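Biogenic amine-binding protein (Rhodnius prolixus, PDB 4GE1) binds biogenic amines such as serotonin and norepinephrine in its lipocalin barrel, probably sequestering them while the insect takes its blood meal. Local coordinates at residues A[49-61]-A[71-83]. Residues are numbered along the deposited sequence; the frame is centred on the assembly and turned at random.
Sequences QKTADGKIKEVFS and SYDISFAKVSDFD. With TSS (2-(1H-indol-3-yl)ethanamine), chain E.
Phe60 and Asp73 face each other as a hydrogen-bonded pair on neighbouring antiparallel strands, and together they hold the amine of tryptamine. Asp73 CG sits between its own backbone N and carbonyl carbon (chi1 58°), which swings the carboxylate across to the Phe60 ring. The two planes are only 21° apart. Asp73 OD2 comes within 3.1 Å of Phe60 CD1. Tryptamine N1 donates a hydrogen bond of 2.7 Å to Asp73 OD2 while it lies over the centre of the Phe60 ring, 3.0 Å above its plane. Asn62 and Asn93, beyond the two strand segments, hydrogen-bond to OD1 and OD2 respectively, and Phe46 stacks with Phe60. Ser75, hydrogen-bonded to Asn93, brings its OG to the edge of the Phe60 ring; Glu58 OE2 passes 3.8 Å from Ser75 CB on its way to Tyr89.

Between the backbones, Phe60 N gives Asp73 O a short bond of 2.8 Å, while the return bond from Asp73 N to Phe60 O is weak. The pairing is tight at Glu58-Ser75 and Ile56-Ala77, each bonded well in both directions. On the other face of the sheet Val59 CG2 lies beside Ile74 CG2 at 4.0 Å, and helix 181-189 packs on Val59. Back on the face of Phe60 and Asp73, Ile56 carries CD1 to Val79 CG2, 3.8 Å away, and to the Phe82 ring.

Toward the 51-54 turn the contact loosens. Lys55 and Lys78 lie partly exposed, and the last link is Val79 N to Gly54 O, 3.1 Å. Asp53 OD1 closes an Asx turn with Lys55 N and also accepts from Thr51 OG1 on the opposite face of its carboxylate.

This hairpin of the lipocalin barrel thus offers a ligand amine both a carboxylate and an aromatic face, a pairing that probably favours a protonated, cationic amine.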
loop_
_atom_site.group_PDB
_atom_site.type_symbol
_atom_site.label_atom_id
_atom_site.label_comp_id
_atom_site.label_asym_id
_atom_site.label_seq_id
_atom_site.Cartn_x
_atom_site.Cartn_y
_atom_site.Cartn_z
ATOM N N GLN A 49 7.232 0.619 9.561
ATOM C CA GLN A 49 7.480 0.768 10.986
ATOM C C GLN A 49 6.962 2.100 11.496
ATOM O O GLN A 49 6.835 3.065 10.741
ATOM C CB GLN A 49 8.979 0.681 11.271
ATOM C CG GLN A 49 9.794 1.570 10.343
ATOM C CD GLN A 49 11.186 1.896 10.857
ATOM O OE1 GLN A 49 11.906 1.031 11.377
ATOM N NE2 GLN A 49 11.582 3.156 10.698
ATOM N N LYS A 50 6.666 2.127 12.789
ATOM C CA LYS A 50 6.383 3.345 13.514
ATOM C C LYS A 50 7.407 3.427 14.651
ATOM O O LYS A 50 7.463 2.538 15.504
ATOM C CB LYS A 50 4.964 3.298 14.092
ATOM C CG LYS A 50 4.598 4.525 14.932
ATOM C CD LYS A 50 3.234 4.371 15.610
ATOM C CE LYS A 50 3.369 4.082 17.112
ATOM N NZ LYS A 50 3.971 5.208 17.887
ATOM N N THR A 51 8.224 4.476 14.664
ATOM C CA THR A 51 9.199 4.638 15.739
ATOM C C THR A 51 8.704 5.586 16.832
ATOM O O THR A 51 7.684 6.265 16.672
ATOM C CB THR A 51 10.583 5.089 15.216
ATOM O OG1 THR A 51 10.433 6.228 14.365
ATOM C CG2 THR A 51 11.266 3.952 14.440
ATOM N N ALA A 52 9.432 5.630 17.942
ATOM C CA ALA A 52 8.981 6.363 19.115
ATOM C C ALA A 52 8.892 7.866 18.860
ATOM O O ALA A 52 8.106 8.572 19.496
ATOM C CB ALA A 52 9.889 6.073 20.305
ATOM N N ASP A 53 9.706 8.355 17.933
ATOM C CA ASP A 53 9.640 9.762 17.556
ATOM C C ASP A 53 8.324 10.072 16.840
ATOM O O ASP A 53 8.050 11.221 16.506
ATOM C CB ASP A 53 10.823 10.141 16.663
ATOM C CG ASP A 53 10.870 9.329 15.378
ATOM O OD1 ASP A 53 9.911 8.569 15.111
ATOM O OD2 ASP A 53 11.863 9.453 14.629
ATOM N N GLY A 54 7.525 9.037 16.592
ATOM C CA GLY A 54 6.229 9.200 15.960
ATOM C C GLY A 54 6.245 9.168 14.438
ATOM O O GLY A 54 5.234 9.455 13.795
ATOM N N LYS A 55 7.388 8.824 13.857
ATOM C CA LYS A 55 7.497 8.711 12.406
ATOM C C LYS A 55 6.976 7.365 11.905
ATOM O O LYS A 55 7.237 6.318 12.502
ATOM C CB LYS A 55 8.948 8.911 11.953
ATOM C CG LYS A 55 9.499 10.315 12.200
ATOM C CD LYS A 55 10.936 10.442 11.699
ATOM C CE LYS A 55 11.441 11.880 11.797
ATOM N NZ LYS A 55 12.584 12.048 12.754
ATOM N N ILE A 56 6.228 7.396 10.808
ATOM C CA ILE A 56 5.848 6.161 10.127
ATOM C C ILE A 56 6.560 6.104 8.785
ATOM O O ILE A 56 6.616 7.092 8.059
ATOM C CB ILE A 56 4.315 6.028 9.958
ATOM C CG1 ILE A 56 3.644 5.830 11.320
ATOM C CG2 ILE A 56 3.967 4.856 9.053
ATOM C CD1 ILE A 56 3.334 7.109 12.022
ATOM N N LYS A 57 7.121 4.948 8.462
ATOM C CA LYS A 57 7.920 4.815 7.255
ATOM C C LYS A 57 7.501 3.544 6.558
ATOM O O LYS A 57 7.384 2.509 7.200
ATOM C CB LYS A 57 9.406 4.754 7.620
ATOM C CG LYS A 57 10.346 4.678 6.426
ATOM C CD LYS A 57 11.761 5.034 6.866
ATOM C CE LYS A 57 12.736 5.057 5.708
ATOM N NZ LYS A 57 14.100 5.431 6.198
ATOM N N GLU A 58 7.247 3.618 5.250
ATOM C CA GLU A 58 6.750 2.454 4.523
ATOM C C GLU A 58 7.495 2.289 3.205
ATOM O O GLU A 58 7.466 3.179 2.358
ATOM C CB GLU A 58 5.246 2.575 4.266
ATOM C CG GLU A 58 4.443 3.091 5.456
ATOM C CD GLU A 58 2.944 3.108 5.187
ATOM O OE1 GLU A 58 2.340 2.017 5.101
ATOM O OE2 GLU A 58 2.376 4.215 5.060
ATOM N N VAL A 59 8.169 1.154 3.050
ATOM C CA VAL A 59 9.018 0.936 1.888
ATOM C C VAL A 59 8.441 -0.139 0.985
ATOM O O VAL A 59 8.177 -1.257 1.439
ATOM C CB VAL A 59 10.446 0.549 2.297
ATOM C CG1 VAL A 59 11.272 0.213 1.067
ATOM C CG2 VAL A 59 11.100 1.682 3.082
ATOM N N PHE A 60 8.242 0.209 -0.287
ATOM C CA PHE A 60 7.594 -0.690 -1.244
ATOM C C PHE A 60 8.574 -1.261 -2.271
ATOM O O PHE A 60 9.398 -0.538 -2.828
ATOM C CB PHE A 60 6.466 0.035 -1.991
ATOM C CG PHE A 60 5.350 0.543 -1.096
ATOM C CD1 PHE A 60 5.480 1.739 -0.414
ATOM C CD2 PHE A 60 4.158 -0.159 -0.979
ATOM C CE1 PHE A 60 4.453 2.216 0.394
ATOM C CE2 PHE A 60 3.122 0.312 -0.166
ATOM C CZ PHE A 60 3.271 1.494 0.516
ATOM N N SER A 61 8.478 -2.566 -2.501
ATOM C CA SER A 61 9.140 -3.212 -3.624
ATOM C C SER A 61 8.077 -3.624 -4.654
ATOM O O SER A 61 7.223 -4.465 -4.373
ATOM C CB SER A 61 9.928 -4.437 -3.136
ATOM O OG SER A 61 10.259 -5.311 -4.198
ATOM N N SER A 71 10.507 -1.551 -9.174
ATOM C CA SER A 71 10.450 -0.137 -8.845
ATOM C C SER A 71 10.247 -0.026 -7.339
ATOM O O SER A 71 9.675 -0.919 -6.718
ATOM C CB SER A 71 9.303 0.550 -9.583
ATOM O OG SER A 71 8.066 0.115 -9.053
ATOM N N TYR A 72 10.715 1.071 -6.761
ATOM C CA TYR A 72 10.670 1.252 -5.320
ATOM C C TYR A 72 10.074 2.611 -4.980
ATOM O O TYR A 72 10.271 3.583 -5.707
ATOM C CB TYR A 72 12.076 1.151 -4.724
ATOM C CG TYR A 72 12.853 -0.067 -5.157
ATOM C CD1 TYR A 72 13.700 -0.018 -6.269
ATOM C CD2 TYR A 72 12.752 -1.267 -4.461
ATOM C CE1 TYR A 72 14.428 -1.138 -6.678
ATOM C CE2 TYR A 72 13.473 -2.399 -4.863
ATOM C CZ TYR A 72 14.308 -2.327 -5.971
ATOM O OH TYR A 72 15.033 -3.433 -6.366
ATOM N N ASP A 73 9.337 2.666 -3.875
ATOM C CA ASP A 73 8.838 3.938 -3.352
ATOM C C ASP A 73 8.718 3.887 -1.835
ATOM O O ASP A 73 8.707 2.807 -1.233
ATOM C CB ASP A 73 7.522 4.391 -4.034
ATOM C CG ASP A 73 6.397 3.387 -3.900
ATOM O OD1 ASP A 73 6.262 2.527 -4.799
ATOM O OD2 ASP A 73 5.617 3.474 -2.919
ATOM N N ILE A 74 8.670 5.056 -1.212
ATOM C CA ILE A 74 8.642 5.112 0.243
ATOM C C ILE A 74 7.648 6.147 0.710
ATOM O O ILE A 74 7.670 7.289 0.248
ATOM C CB ILE A 74 10.022 5.478 0.821
ATOM C CG1 ILE A 74 11.110 4.567 0.231
ATOM C CG2 ILE A 74 9.994 5.408 2.347
ATOM C CD1 ILE A 74 12.536 5.002 0.584
ATOM N N SER A 75 6.784 5.749 1.636
ATOM C CA SER A 75 5.870 6.696 2.258
ATOM C C SER A 75 6.404 7.156 3.601
ATOM O O SER A 75 6.807 6.335 4.437
ATOM C CB SER A 75 4.487 6.084 2.448
ATOM O OG SER A 75 3.880 5.830 1.204
ATOM N N PHE A 76 6.397 8.470 3.803
ATOM C CA PHE A 76 6.783 9.055 5.080
ATOM C C PHE A 76 5.576 9.775 5.663
ATOM O O PHE A 76 4.934 10.580 4.977
ATOM C CB PHE A 76 7.903 10.079 4.900
ATOM C CG PHE A 76 9.112 9.548 4.193
ATOM C CD1 PHE A 76 9.161 9.512 2.807
ATOM C CD2 PHE A 76 10.218 9.117 4.912
ATOM C CE1 PHE A 76 10.288 9.038 2.148
ATOM C CE2 PHE A 76 11.348 8.638 4.265
ATOM C CZ PHE A 76 11.385 8.597 2.878
ATOM N N ALA A 77 5.267 9.489 6.921
ATOM C CA ALA A 77 4.201 10.200 7.616
ATOM C C ALA A 77 4.552 10.347 9.081
ATOM O O ALA A 77 5.574 9.828 9.547
ATOM C CB ALA A 77 2.881 9.471 7.465
ATOM N N LYS A 78 3.699 11.071 9.794
ATOM C CA LYS A 78 3.826 11.228 11.228
ATOM C C LYS A 78 2.469 10.964 11.847
ATOM O O LYS A 78 1.443 11.088 11.181
ATOM C CB LYS A 78 4.321 12.630 11.585
ATOM C CG LYS A 78 5.657 12.984 10.951
ATOM C CD LYS A 78 6.140 14.368 11.359
ATOM C CE LYS A 78 6.971 14.318 12.625
ATOM N NZ LYS A 78 7.608 15.637 12.900
ATOM N N VAL A 79 2.476 10.595 13.121
ATOM C CA VAL A 79 1.257 10.277 13.845
ATOM C C VAL A 79 0.253 11.427 13.792
ATOM O O VAL A 79 -0.957 11.201 13.837
ATOM C CB VAL A 79 1.570 9.905 15.321
ATOM C CG1 VAL A 79 0.299 9.855 16.161
ATOM C CG2 VAL A 79 2.295 8.583 15.379
ATOM N N SER A 80 0.752 12.654 13.684
ATOM C CA SER A 80 -0.128 13.821 13.689
ATOM C C SER A 80 -0.724 14.079 12.305
ATOM O O SER A 80 -1.425 15.067 12.104
ATOM C CB SER A 80 0.607 15.064 14.200
ATOM O OG SER A 80 1.730 15.357 13.390
ATOM N N ASP A 81 -0.432 13.188 11.360
ATOM C CA ASP A 81 -1.010 13.254 10.013
ATOM C C ASP A 81 -2.247 12.372 9.896
ATOM O O ASP A 81 -2.854 12.286 8.838
ATOM C CB ASP A 81 0.010 12.823 8.955
ATOM C CG ASP A 81 1.058 13.881 8.684
ATOM O OD1 ASP A 81 0.775 15.075 8.909
ATOM O OD2 ASP A 81 2.168 13.513 8.242
ATOM N N PHE A 82 -2.604 11.709 10.989
ATOM C CA PHE A 82 -3.766 10.831 11.022
ATOM C C PHE A 82 -5.023 11.576 11.434
ATOM O O PHE A 82 -4.965 12.572 12.160
ATOM C CB PHE A 82 -3.528 9.664 11.978
ATOM C CG PHE A 82 -2.655 8.603 11.409
ATOM C CD1 PHE A 82 -1.298 8.831 11.229
ATOM C CD2 PHE A 82 -3.188 7.383 11.032
ATOM C CE1 PHE A 82 -0.487 7.855 10.679
ATOM C CE2 PHE A 82 -2.383 6.402 10.489
ATOM C CZ PHE A 82 -1.031 6.639 10.314
ATOM N N ASP A 83 -6.161 11.066 10.978
ATOM C CA ASP A 83 -7.444 11.705 11.218
ATOM C C ASP A 83 -8.090 11.187 12.502
ATOM O O ASP A 83 -8.911 10.271 12.477
ATOM C CB ASP A 83 -8.370 11.491 10.016
ATOM C CG ASP A 83 -9.693 12.215 10.169
ATOM O OD1 ASP A 83 -9.735 13.221 10.909
ATOM O OD2 ASP A 83 -10.688 11.778 9.554
HETATM N N1 TSS E . 3.215 2.277 -2.859
HETATM C CA TSS E . 2.249 3.200 -3.404
HETATM C CB TSS E . 0.816 2.771 -3.394
HETATM C CG TSS E . 0.330 1.988 -2.216
HETATM C CD1 TSS E . -0.026 0.647 -2.205
HETATM N NE1 TSS E . -0.429 0.306 -0.963
HETATM C CE2 TSS E . -0.335 1.404 -0.133
HETATM C CD2 TSS E . 0.126 2.458 -0.882
HETATM C CZ2 TSS E . -0.619 1.574 1.249
HETATM C CH2 TSS E . -0.443 2.819 1.848
HETATM C CZ3 TSS E . 0.025 3.891 1.085
HETATM C CE3 TSS E . 0.311 3.721 -0.275
#